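Local atomic coordinates of uncharacterized RNA methyltransferase pyrab10780 (Pyrococcus abyssi, PDB entry 2JJQ), a protein that methylates carbon 5 of uridine 54 in tRNA, using S-adenosyl-L-methionine as the methyl donor and releasing S-adenosyl-L-homocysteine. Residues A[26-30]-A[107-111]; A[190-196]-A[208-214]; A[374-380]-A[398-402]. All blocks are in the same frame, centred on the assembly; numbering follows the deposited sequence.

Interaction 1: A[26-30]-A[107-111]; sequences RKLND and KLKRI
D30 meets R110 and K107 where the end of the first strand of the TRAM-like domain approaches helix 97-112, so the contact joins that domain to a helix by polar side chains at the surface. The carboxylate of D30 is gripped through OD1. R110 NH2 donates to D30 OD1 at 2.7 Å with an N-H...O angle of 158°, nearly along the C-O axis and in the guanidinium plane; a second, weak bond comes from NE. Since the carboxylate and guanidinium planes are only 22° apart, the salt bridge is an edge-on meeting of almost coplanar groups. A bend at chi3 (-78°) turns the R110 guanidinium back along its helix, and its opposite faces are taken by K107 CA and by K27 NZ, each centred over the group. K27 NZ stands 3.9 Å from R110 CZ, a like-charge approach that the carboxylate at the edge probably offsets in part. D30 OD2 rests against I111 CD1 at 3.6 Å.

K107 works differently. Its chain is fully extended, with CG opposite the backbone N, and crosses the D30 side chain at a slant, K107 CG passing 3.5 Å from D30 OD1 before the ammonium reaches beyond the carboxylate to the main chain. The same ammonium also bonds P416 O, which ties the helix to the catalytic domain, and the K107 side chain lies about 9 Å from that of C387, the predicted nucleophile. Across this contact, K107 NZ donates to D30 O at 2.9 Å, in the plane of that carbonyl.

Interaction 2: A[190-196]-A[208-214]; sequences GFLRYMV and VNFVTKE
Strands 192-196 and 208-212 run antiparallel, their axes 4.6 Å apart at an angle of 157°, and the register slips by one residue where V211 O accepts from both R193 N (2.9 Å) and Y194 N (3.1 Å), the signature of a classic beta bulge. Beyond it V196 and N209 form a hydrogen-bonded pair. F191, with CG swung opposite the backbone N (chi1 170°), lies beside T212 and pointing the same way; T212 CB sits over the ring face, 3.7 Å from the F191 centroid and 21° off the normal, a CH-pi contact. With R193 bent at chi2, its NE and NH2 both donate side-on to G190 O, in the guanidinium plane, while K213 CG covers one guanidinium face, 3.5 Å from R193 CZ. On the face bearing M195 and F210, the thioether makes an oblique Met-aromatic contact, M195 SD 5.1 Å from the F210 centroid. M195 CG presses unusually tightly on V208 CG2 at 3.4 Å. Helix 162-178 packs on this face through L171. On the opposite face, with Y194 and N209, V196 CG2 meets V211 CG2. These features mark a bulged beta hairpin at the heart of a five-stranded sheet, flanked by strands 130-136 and 228-233.

Interaction 3: A[374-380]-A[398-402]; sequences LNREKPG and MLDYR
Y401 presents its ring edge to P379: the carbonyl oxygen lies in the ring plane, while K378 NZ stands over a face, 5.0 Å from the Y401 centroid and 18° off the normal, in a cation-pi contact, and a water shares that face toward the ring's rim. A second flat pair, the N375 amide and the D400 carboxylate, stacks with planes 12° apart, D400 OD2 lying 3.4 Å from N375 CG. Both pairs belong to the class I-like methyltransferase domain, where the C-terminal end of helix 368-377 meets the turn linking helix 389-398 to strand 403-409.

The N375 amide uses both ends on the main chain of that turn. Its OD1 accepts from D400 N at 2.6 Å in a nearly straight bond, although the donor is tilted 31° from the carbonyl plane; its ND2 gives an equally straight bond to M398 O at 3.0 Å. These two bonds fix the amide's rotation, with the D400 carboxylate lying across its face. D400 itself is the centre of an inverse gamma turn; the amide thus bonds to the main chain at and just before this tight turn. A water joins N375 O to D400 OD2.

K378 leaves the helix with positive phi and bends at chi2, chi3 and chi4, which brings its chain past Y401 in the opposite direction, K378 CE 3.5 Å from Y401 CZ. Its ammonium is linked by the water over the ring to D400 O. L374 CB touches L399 CD2, and L374 also packs on I382 and V357 of the central sheet. The Y401 and P379 side chains cross at about a right angle, with the hydroxyl close to P379 CD, and Y401 OH donates to P379 O at 2.7 Å, on a lone pair in the carbonyl plane.

In the fold
Along the chain the three contacts follow in series, each closing before the next opens, and none touches another. Interaction 1 joins the TRAM-like domain to helix 97-112, interaction 2 is a hairpin within a five-stranded sheet that probably belongs to the central, iron-sulfur region, and interaction 3 lies at the margin of the catalytic domain. Centres of interactions 1 and 2 are 39 Å apart, on opposite sides of the chain's centre, as are those of 2 and 3 at 47 Å; 1 and 3 are 29 Å apart. Helix 389-398 connects the latter pair: I111 packs on its start, and M398 ends it. The contacts thus probably sample all three regions, whose interface probably forms the tRNA-binding site.

Interaction 1: A[26-30]-A[107-111]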
loop_
_atom_site.group_PDB
_atom_site.type_symbol
_atom_site.label_atom_id
_atom_site.label_comp_id
_atom_site.label_asym_id
_atom_site.label_seq_id
_atom_site.Cartn_x
_atom_site.Cartn_y
_atom_site.Cartn_z
ATOM N N ARG A 26 18.201 1.196 -22.343
ATOM C CA ARG A 26 18.566 2.593 -22.134
ATOM C C ARG A 26 17.841 3.233 -20.962
ATOM O O ARG A 26 18.393 4.099 -20.272
ATOM C CB ARG A 26 18.290 3.414 -23.383
ATOM C CG ARG A 26 19.054 2.909 -24.610
ATOM C CD ARG A 26 20.578 3.184 -24.588
ATOM N NE ARG A 26 21.221 2.701 -25.815
ATOM C CZ ARG A 26 22.539 2.567 -25.972
ATOM N NH1 ARG A 26 23.356 2.878 -24.969
ATOM N NH2 ARG A 26 23.039 2.108 -27.127
ATOM N N LYS A 27 16.596 2.811 -20.747
ATOM C CA LYS A 27 15.812 3.370 -19.659
ATOM C C LYS A 27 14.690 2.393 -19.280
ATOM O O LYS A 27 14.500 1.346 -19.916
ATOM C CB LYS A 27 15.227 4.725 -20.084
ATOM C CG LYS A 27 14.065 4.621 -21.049
ATOM C CD LYS A 27 13.278 5.913 -21.076
ATOM C CE LYS A 27 11.799 5.663 -21.127
ATOM N NZ LYS A 27 11.041 6.938 -20.868
ATOM N N LEU A 28 13.974 2.734 -18.204
ATOM C CA LEU A 28 12.793 1.997 -17.813
ATOM C C LEU A 28 11.580 2.844 -18.202
ATOM O O LEU A 28 11.610 4.073 -18.096
ATOM C CB LEU A 28 12.781 1.776 -16.285
ATOM C CG LEU A 28 14.004 1.029 -15.753
ATOM C CD1 LEU A 28 13.903 0.739 -14.249
ATOM C CD2 LEU A 28 14.181 -0.270 -16.514
ATOM N N ASN A 29 10.506 2.212 -18.596
ATOM C CA ASN A 29 9.315 3.015 -18.789
ATOM C C ASN A 29 8.618 3.221 -17.430
ATOM O O ASN A 29 9.128 2.787 -16.369
ATOM C CB ASN A 29 8.400 2.434 -19.869
ATOM C CG ASN A 29 7.660 1.215 -19.418
ATOM O OD1 ASN A 29 7.795 0.751 -18.280
ATOM N ND2 ASN A 29 6.870 0.652 -20.333
ATOM N N ASP A 30 7.452 3.849 -17.464
ATOM C CA ASP A 30 6.780 4.201 -16.223
ATOM C C ASP A 30 6.316 2.984 -15.404
ATOM O O ASP A 30 6.115 3.123 -14.201
ATOM C CB ASP A 30 5.624 5.185 -16.483
ATOM C CG ASP A 30 6.102 6.609 -16.743
ATOM O OD1 ASP A 30 7.320 6.874 -16.836
ATOM O OD2 ASP A 30 5.235 7.491 -16.879
ATOM N N LYS A 107 10.677 9.812 -13.591
ATOM C CA LYS A 107 9.257 9.572 -13.880
ATOM C C LYS A 107 8.340 10.715 -13.469
ATOM O O LYS A 107 7.495 11.170 -14.264
ATOM C CB LYS A 107 8.825 8.272 -13.204
ATOM C CG LYS A 107 7.364 7.949 -13.453
ATOM C CD LYS A 107 7.103 6.590 -12.795
ATOM C CE LYS A 107 5.646 6.300 -12.667
ATOM N NZ LYS A 107 5.434 4.942 -11.994
ATOM N N LEU A 108 8.527 11.231 -12.239
ATOM C CA LEU A 108 7.709 12.351 -11.747
ATOM C C LEU A 108 7.947 13.608 -12.568
ATOM O O LEU A 108 6.992 14.348 -12.867
ATOM C CB LEU A 108 7.997 12.668 -10.256
ATOM C CG LEU A 108 7.420 11.563 -9.337
ATOM C CD1 LEU A 108 7.939 11.781 -7.913
ATOM C CD2 LEU A 108 5.868 11.567 -9.414
ATOM N N LYS A 109 9.199 13.891 -12.864
ATOM C CA LYS A 109 9.501 15.069 -13.689
ATOM C C LYS A 109 8.822 14.950 -15.056
ATOM O O LYS A 109 8.236 15.907 -15.527
ATOM C CB LYS A 109 11.018 15.244 -13.861
ATOM C CG LYS A 109 11.383 16.525 -14.632
ATOM C CD LYS A 109 12.902 16.803 -14.542
ATOM C CE LYS A 109 13.718 15.822 -15.361
ATOM N NZ LYS A 109 15.205 16.011 -15.106
ATOM N N ARG A 110 8.872 13.769 -15.690
ATOM C CA ARG A 110 8.144 13.506 -16.974
ATOM C C ARG A 110 6.645 13.769 -16.896
ATOM O O ARG A 110 6.053 14.424 -17.778
ATOM C CB ARG A 110 8.277 12.018 -17.415
ATOM C CG ARG A 110 9.719 11.504 -17.679
ATOM C CD ARG A 110 9.805 10.259 -18.576
ATOM N NE ARG A 110 9.487 8.999 -17.904
ATOM C CZ ARG A 110 10.389 8.231 -17.292
ATOM N NH1 ARG A 110 11.665 8.630 -17.248
ATOM N NH2 ARG A 110 10.027 7.055 -16.736
ATOM N N ILE A 111 6.009 13.258 -15.839
ATOM C CA ILE A 111 4.567 13.381 -15.666
ATOM C C ILE A 111 4.092 14.778 -15.239
ATOM O O ILE A 111 3.115 15.301 -15.776
ATOM C CB ILE A 111 4.087 12.292 -14.662
ATOM C CG1 ILE A 111 4.283 10.893 -15.294
ATOM C CG2 ILE A 111 2.613 12.572 -14.171
ATOM C CD1 ILE A 111 4.138 9.703 -14.257
#

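Interaction 2: A[190-196]-A[208-214]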
loop_
_atom_site.group_PDB
_atom_site.type_symbol
_atom_site.label_atom_id
_atom_site.label_comp_id
_atom_site.label_asym_id
_atom_site.label_seq_id
_atom_site.Cartn_x
_atom_site.Cartn_y
_atom_site.Cartn_z
ATOM N N GLY A 190 -10.422 -27.009 -0.815
ATOM C CA GLY A 190 -9.522 -26.967 0.334
ATOM C C GLY A 190 -9.924 -25.871 1.307
ATOM O O GLY A 190 -10.532 -24.858 0.898
ATOM N N PHE A 191 -9.600 -26.080 2.591
ATOM C CA PHE A 191 -10.169 -25.259 3.658
ATOM C C PHE A 191 -9.338 -23.993 3.836
ATOM O O PHE A 191 -9.864 -22.893 3.714
ATOM C CB PHE A 191 -10.224 -26.068 4.965
ATOM C CG PHE A 191 -10.579 -25.254 6.192
ATOM C CD1 PHE A 191 -11.841 -24.686 6.317
ATOM C CD2 PHE A 191 -9.652 -25.115 7.233
ATOM C CE1 PHE A 191 -12.171 -23.955 7.453
ATOM C CE2 PHE A 191 -9.963 -24.386 8.376
ATOM C CZ PHE A 191 -11.202 -23.808 8.489
ATOM N N LEU A 192 -8.050 -24.146 4.106
ATOM C CA LEU A 192 -7.223 -22.983 4.401
ATOM C C LEU A 192 -6.753 -22.281 3.096
ATOM O O LEU A 192 -6.181 -22.925 2.223
ATOM C CB LEU A 192 -6.033 -23.437 5.285
ATOM C CG LEU A 192 -5.035 -22.432 5.825
ATOM C CD1 LEU A 192 -5.792 -21.275 6.521
ATOM C CD2 LEU A 192 -4.085 -23.166 6.808
ATOM N N ARG A 193 -6.983 -20.972 2.966
ATOM C CA ARG A 193 -6.638 -20.256 1.715
ATOM C C ARG A 193 -5.459 -19.266 1.888
ATOM O O ARG A 193 -4.519 -19.292 1.091
ATOM C CB ARG A 193 -7.865 -19.540 1.143
ATOM C CG ARG A 193 -9.069 -20.462 0.893
ATOM C CD ARG A 193 -8.661 -21.566 -0.128
ATOM N NE ARG A 193 -9.667 -22.598 -0.402
ATOM C CZ ARG A 193 -10.511 -22.550 -1.431
ATOM N NH1 ARG A 193 -10.491 -21.494 -2.219
ATOM N NH2 ARG A 193 -11.389 -23.529 -1.640
ATOM N N TYR A 194 -5.515 -18.387 2.900
ATOM C CA TYR A 194 -4.473 -17.379 3.110
ATOM C C TYR A 194 -4.110 -17.276 4.577
ATOM O O TYR A 194 -4.989 -17.447 5.451
ATOM C CB TYR A 194 -4.948 -15.954 2.665
ATOM C CG TYR A 194 -5.113 -15.795 1.167
ATOM C CD1 TYR A 194 -4.038 -15.445 0.368
ATOM C CD2 TYR A 194 -6.349 -15.989 0.573
ATOM C CE1 TYR A 194 -4.182 -15.326 -0.997
ATOM C CE2 TYR A 194 -6.518 -15.859 -0.833
ATOM C CZ TYR A 194 -5.413 -15.525 -1.598
ATOM O OH TYR A 194 -5.533 -15.402 -2.969
ATOM N N MET A 195 -2.847 -16.935 4.838
ATOM C CA MET A 195 -2.425 -16.475 6.146
ATOM C C MET A 195 -2.032 -15.017 5.902
ATOM O O MET A 195 -1.099 -14.767 5.154
ATOM C CB MET A 195 -1.180 -17.217 6.627
ATOM C CG MET A 195 -0.552 -16.543 7.891
ATOM S SD MET A 195 0.666 -17.527 8.796
ATOM C CE MET A 195 2.057 -17.524 7.647
ATOM N N VAL A 196 -2.772 -14.082 6.487
ATOM C CA VAL A 196 -2.410 -12.658 6.329
ATOM C C VAL A 196 -1.696 -12.233 7.594
ATOM O O VAL A 196 -2.207 -12.466 8.708
ATOM C CB VAL A 196 -3.665 -11.774 6.138
ATOM C CG1 VAL A 196 -3.238 -10.241 6.117
ATOM C CG2 VAL A 196 -4.475 -12.166 4.890
ATOM N N VAL A 208 -2.109 -12.384 13.176
ATOM C CA VAL A 208 -2.164 -13.337 12.073
ATOM C C VAL A 208 -3.631 -13.603 11.816
ATOM O O VAL A 208 -4.414 -13.682 12.757
ATOM C CB VAL A 208 -1.360 -14.599 12.328
ATOM C CG1 VAL A 208 -1.934 -15.378 13.487
ATOM C CG2 VAL A 208 -1.318 -15.463 11.063
ATOM N N ASN A 209 -4.008 -13.699 10.549
ATOM C CA ASN A 209 -5.386 -13.909 10.169
ATOM C C ASN A 209 -5.423 -15.072 9.172
ATOM O O ASN A 209 -4.790 -15.013 8.120
ATOM C CB ASN A 209 -5.947 -12.629 9.518
ATOM C CG ASN A 209 -7.377 -12.790 9.007
ATOM O OD1 ASN A 209 -8.158 -13.564 9.543
ATOM N ND2 ASN A 209 -7.741 -12.007 7.998
ATOM N N PHE A 210 -6.124 -16.136 9.533
ATOM C CA PHE A 210 -6.318 -17.325 8.672
ATOM C C PHE A 210 -7.598 -17.162 7.937
ATOM O O PHE A 210 -8.681 -17.122 8.543
ATOM C CB PHE A 210 -6.309 -18.620 9.539
ATOM C CG PHE A 210 -5.010 -18.781 10.302
ATOM C CD1 PHE A 210 -3.813 -19.004 9.607
ATOM C CD2 PHE A 210 -4.964 -18.616 11.676
ATOM C CE1 PHE A 210 -2.575 -19.105 10.292
ATOM C CE2 PHE A 210 -3.734 -18.708 12.357
ATOM C CZ PHE A 210 -2.555 -18.944 11.661
ATOM N N VAL A 211 -7.502 -17.033 6.608
ATOM C CA VAL A 211 -8.690 -16.898 5.805
ATOM C C VAL A 211 -8.987 -18.265 5.206
ATOM O O VAL A 211 -8.114 -18.868 4.601
ATOM C CB VAL A 211 -8.474 -15.854 4.650
ATOM C CG1 VAL A 211 -9.704 -15.710 3.816
ATOM C CG2 VAL A 211 -7.971 -14.447 5.220
ATOM N N THR A 212 -10.224 -18.733 5.384
ATOM C CA THR A 212 -10.615 -20.071 5.021
ATOM C C THR A 212 -11.977 -20.087 4.319
ATOM O O THR A 212 -12.711 -19.082 4.248
ATOM C CB THR A 212 -10.739 -20.952 6.288
ATOM O OG1 THR A 212 -11.974 -20.641 6.924
ATOM C CG2 THR A 212 -9.539 -20.725 7.296
ATOM N N LYS A 213 -12.324 -21.250 3.777
ATOM C CA LYS A 213 -13.692 -21.485 3.404
ATOM C C LYS A 213 -14.472 -22.004 4.640
ATOM O O LYS A 213 -13.945 -22.040 5.770
ATOM C CB LYS A 213 -13.729 -22.452 2.211
ATOM C CG LYS A 213 -12.931 -21.926 1.003
ATOM C CD LYS A 213 -13.381 -20.551 0.502
ATOM C CE LYS A 213 -14.719 -20.583 -0.198
ATOM N NZ LYS A 213 -15.188 -19.232 -0.678
ATOM N N GLU A 214 -15.726 -22.385 4.444
ATOM C CA GLU A 214 -16.545 -22.927 5.538
ATOM C C GLU A 214 -15.892 -24.185 6.119
ATOM O O GLU A 214 -15.276 -24.988 5.411
ATOM C CB GLU A 214 -17.982 -23.183 5.038
ATOM C CG GLU A 214 -18.790 -21.915 4.597
ATOM C CD GLU A 214 -18.478 -21.428 3.155
ATOM O OE1 GLU A 214 -17.526 -21.962 2.504
ATOM O OE2 GLU A 214 -19.203 -20.505 2.667
#

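Interaction 3: A[374-380]-A[398-402]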
loop_
_atom_site.group_PDB
_atom_site.type_symbol
_atom_site.label_atom_id
_atom_site.label_comp_id
_atom_site.label_asym_id
_atom_site.label_seq_id
_atom_site.Cartn_x
_atom_site.Cartn_y
_atom_site.Cartn_z
ATOM N N LEU A 374 -14.599 23.013 -4.247
ATOM C CA LEU A 374 -13.309 23.551 -3.790
ATOM C C LEU A 374 -13.009 24.883 -4.505
ATOM O O LEU A 374 -12.498 25.839 -3.907
ATOM C CB LEU A 374 -12.194 22.513 -4.086
ATOM C CG LEU A 374 -12.164 21.338 -3.082
ATOM C CD1 LEU A 374 -11.262 20.139 -3.591
ATOM C CD2 LEU A 374 -11.674 21.807 -1.705
ATOM N N ASN A 375 -13.314 24.923 -5.800
ATOM C CA ASN A 375 -13.152 26.153 -6.618
ATOM C C ASN A 375 -14.035 27.330 -6.156
ATOM O O ASN A 375 -13.659 28.506 -6.284
ATOM C CB ASN A 375 -13.352 25.826 -8.110
ATOM C CG ASN A 375 -12.137 25.137 -8.723
ATOM O OD1 ASN A 375 -11.042 25.218 -8.182
ATOM N ND2 ASN A 375 -12.314 24.512 -9.885
ATOM N N ARG A 376 -15.204 27.005 -5.636
ATOM C CA ARG A 376 -16.184 28.008 -5.212
ATOM C C ARG A 376 -15.839 28.479 -3.814
ATOM O O ARG A 376 -15.813 29.675 -3.546
ATOM C CB ARG A 376 -17.581 27.406 -5.257
ATOM C CG ARG A 376 -18.701 28.303 -4.816
ATOM C CD ARG A 376 -20.038 27.734 -5.347
ATOM N NE ARG A 376 -20.660 26.767 -4.434
ATOM C CZ ARG A 376 -20.814 25.463 -4.684
ATOM N NH1 ARG A 376 -20.399 24.938 -5.840
ATOM N NH2 ARG A 376 -21.393 24.680 -3.780
ATOM N N GLU A 377 -15.543 27.535 -2.922
ATOM C CA GLU A 377 -15.270 27.868 -1.527
ATOM C C GLU A 377 -13.868 28.390 -1.318
ATOM O O GLU A 377 -13.630 29.224 -0.432
ATOM C CB GLU A 377 -15.496 26.649 -0.607
ATOM C CG GLU A 377 -16.928 26.199 -0.494
ATOM C CD GLU A 377 -17.894 27.347 -0.221
ATOM O OE1 GLU A 377 -17.666 28.107 0.767
ATOM O OE2 GLU A 377 -18.879 27.458 -0.993
ATOM N N LYS A 378 -12.919 27.864 -2.092
ATOM C CA LYS A 378 -11.543 28.303 -2.027
ATOM C C LYS A 378 -10.940 28.289 -0.615
ATOM O O LYS A 378 -10.480 29.314 -0.108
ATOM C CB LYS A 378 -11.388 29.698 -2.669
ATOM C CG LYS A 378 -11.700 29.785 -4.161
ATOM C CD LYS A 378 -10.705 28.961 -5.006
ATOM C CE LYS A 378 -9.253 29.235 -4.701
ATOM N NZ LYS A 378 -8.737 30.559 -5.227
ATOM N N PRO A 379 -10.883 27.106 0.007
ATOM C CA PRO A 379 -10.089 27.031 1.230
ATOM C C PRO A 379 -8.686 27.511 0.935
ATOM O O PRO A 379 -8.218 27.327 -0.188
ATOM C CB PRO A 379 -10.085 25.527 1.564
ATOM C CG PRO A 379 -10.414 24.803 0.256
ATOM C CD PRO A 379 -11.311 25.774 -0.502
ATOM N N GLY A 380 -8.044 28.152 1.914
ATOM C CA GLY A 380 -6.752 28.767 1.744
ATOM C C GLY A 380 -5.682 27.781 1.255
ATOM O O GLY A 380 -4.825 28.142 0.446
ATOM N N MET A 398 -7.679 21.162 -13.135
ATOM C CA MET A 398 -9.073 21.537 -12.927
ATOM C C MET A 398 -9.250 22.455 -11.711
ATOM O O MET A 398 -10.202 23.222 -11.645
ATOM C CB MET A 398 -9.950 20.306 -12.751
ATOM C CG MET A 398 -9.688 19.194 -13.745
ATOM S SD MET A 398 -10.532 17.671 -13.279
ATOM C CE MET A 398 -10.394 16.708 -14.794
ATOM N N LEU A 399 -8.356 22.361 -10.725
ATOM C CA LEU A 399 -8.484 23.222 -9.533
ATOM C C LEU A 399 -7.977 24.635 -9.783
ATOM O O LEU A 399 -6.924 24.813 -10.404
ATOM C CB LEU A 399 -7.654 22.606 -8.399
ATOM C CG LEU A 399 -8.334 21.347 -7.842
ATOM C CD1 LEU A 399 -7.333 20.538 -7.007
ATOM C CD2 LEU A 399 -9.665 21.627 -7.028
ATOM N N ASP A 400 -8.642 25.630 -9.208
ATOM C CA ASP A 400 -8.139 27.017 -9.335
ATOM C C ASP A 400 -7.042 27.347 -8.333
ATOM O O ASP A 400 -7.151 28.301 -7.537
ATOM C CB ASP A 400 -9.300 28.008 -9.292
ATOM C CG ASP A 400 -10.289 27.781 -10.436
ATOM O OD1 ASP A 400 -9.868 27.325 -11.532
ATOM O OD2 ASP A 400 -11.489 28.065 -10.241
ATOM N N TYR A 401 -5.961 26.551 -8.396
ATOM C CA TYR A 401 -4.899 26.580 -7.411
ATOM C C TYR A 401 -3.615 26.292 -8.120
ATOM O O TYR A 401 -3.622 25.636 -9.150
ATOM C CB TYR A 401 -5.101 25.420 -6.389
ATOM C CG TYR A 401 -6.182 25.679 -5.363
ATOM C CD1 TYR A 401 -5.850 26.034 -4.058
ATOM C CD2 TYR A 401 -7.542 25.537 -5.686
ATOM C CE1 TYR A 401 -6.852 26.283 -3.105
ATOM C CE2 TYR A 401 -8.541 25.777 -4.753
ATOM C CZ TYR A 401 -8.176 26.151 -3.461
ATOM O OH TYR A 401 -9.135 26.375 -2.514
ATOM N N ARG A 402 -2.511 26.741 -7.554
ATOM C CA ARG A 402 -1.176 26.392 -8.067
ATOM C C ARG A 402 -0.469 25.454 -7.062
ATOM O O ARG A 402 -0.882 25.393 -5.927
ATOM C CB ARG A 402 -0.362 27.652 -8.285
ATOM C CG ARG A 402 -0.086 28.407 -7.011
ATOM C CD ARG A 402 0.826 29.610 -7.241
ATOM N NE ARG A 402 1.728 29.703 -6.106
ATOM C CZ ARG A 402 1.639 30.591 -5.131
ATOM N NH1 ARG A 402 0.693 31.534 -5.142
ATOM N NH2 ARG A 402 2.522 30.531 -4.148
HETATM O O HOH W 1 -12.229 29.763 -8.072
HETATM O O HOH W 2 -6.049 30.008 -5.689
#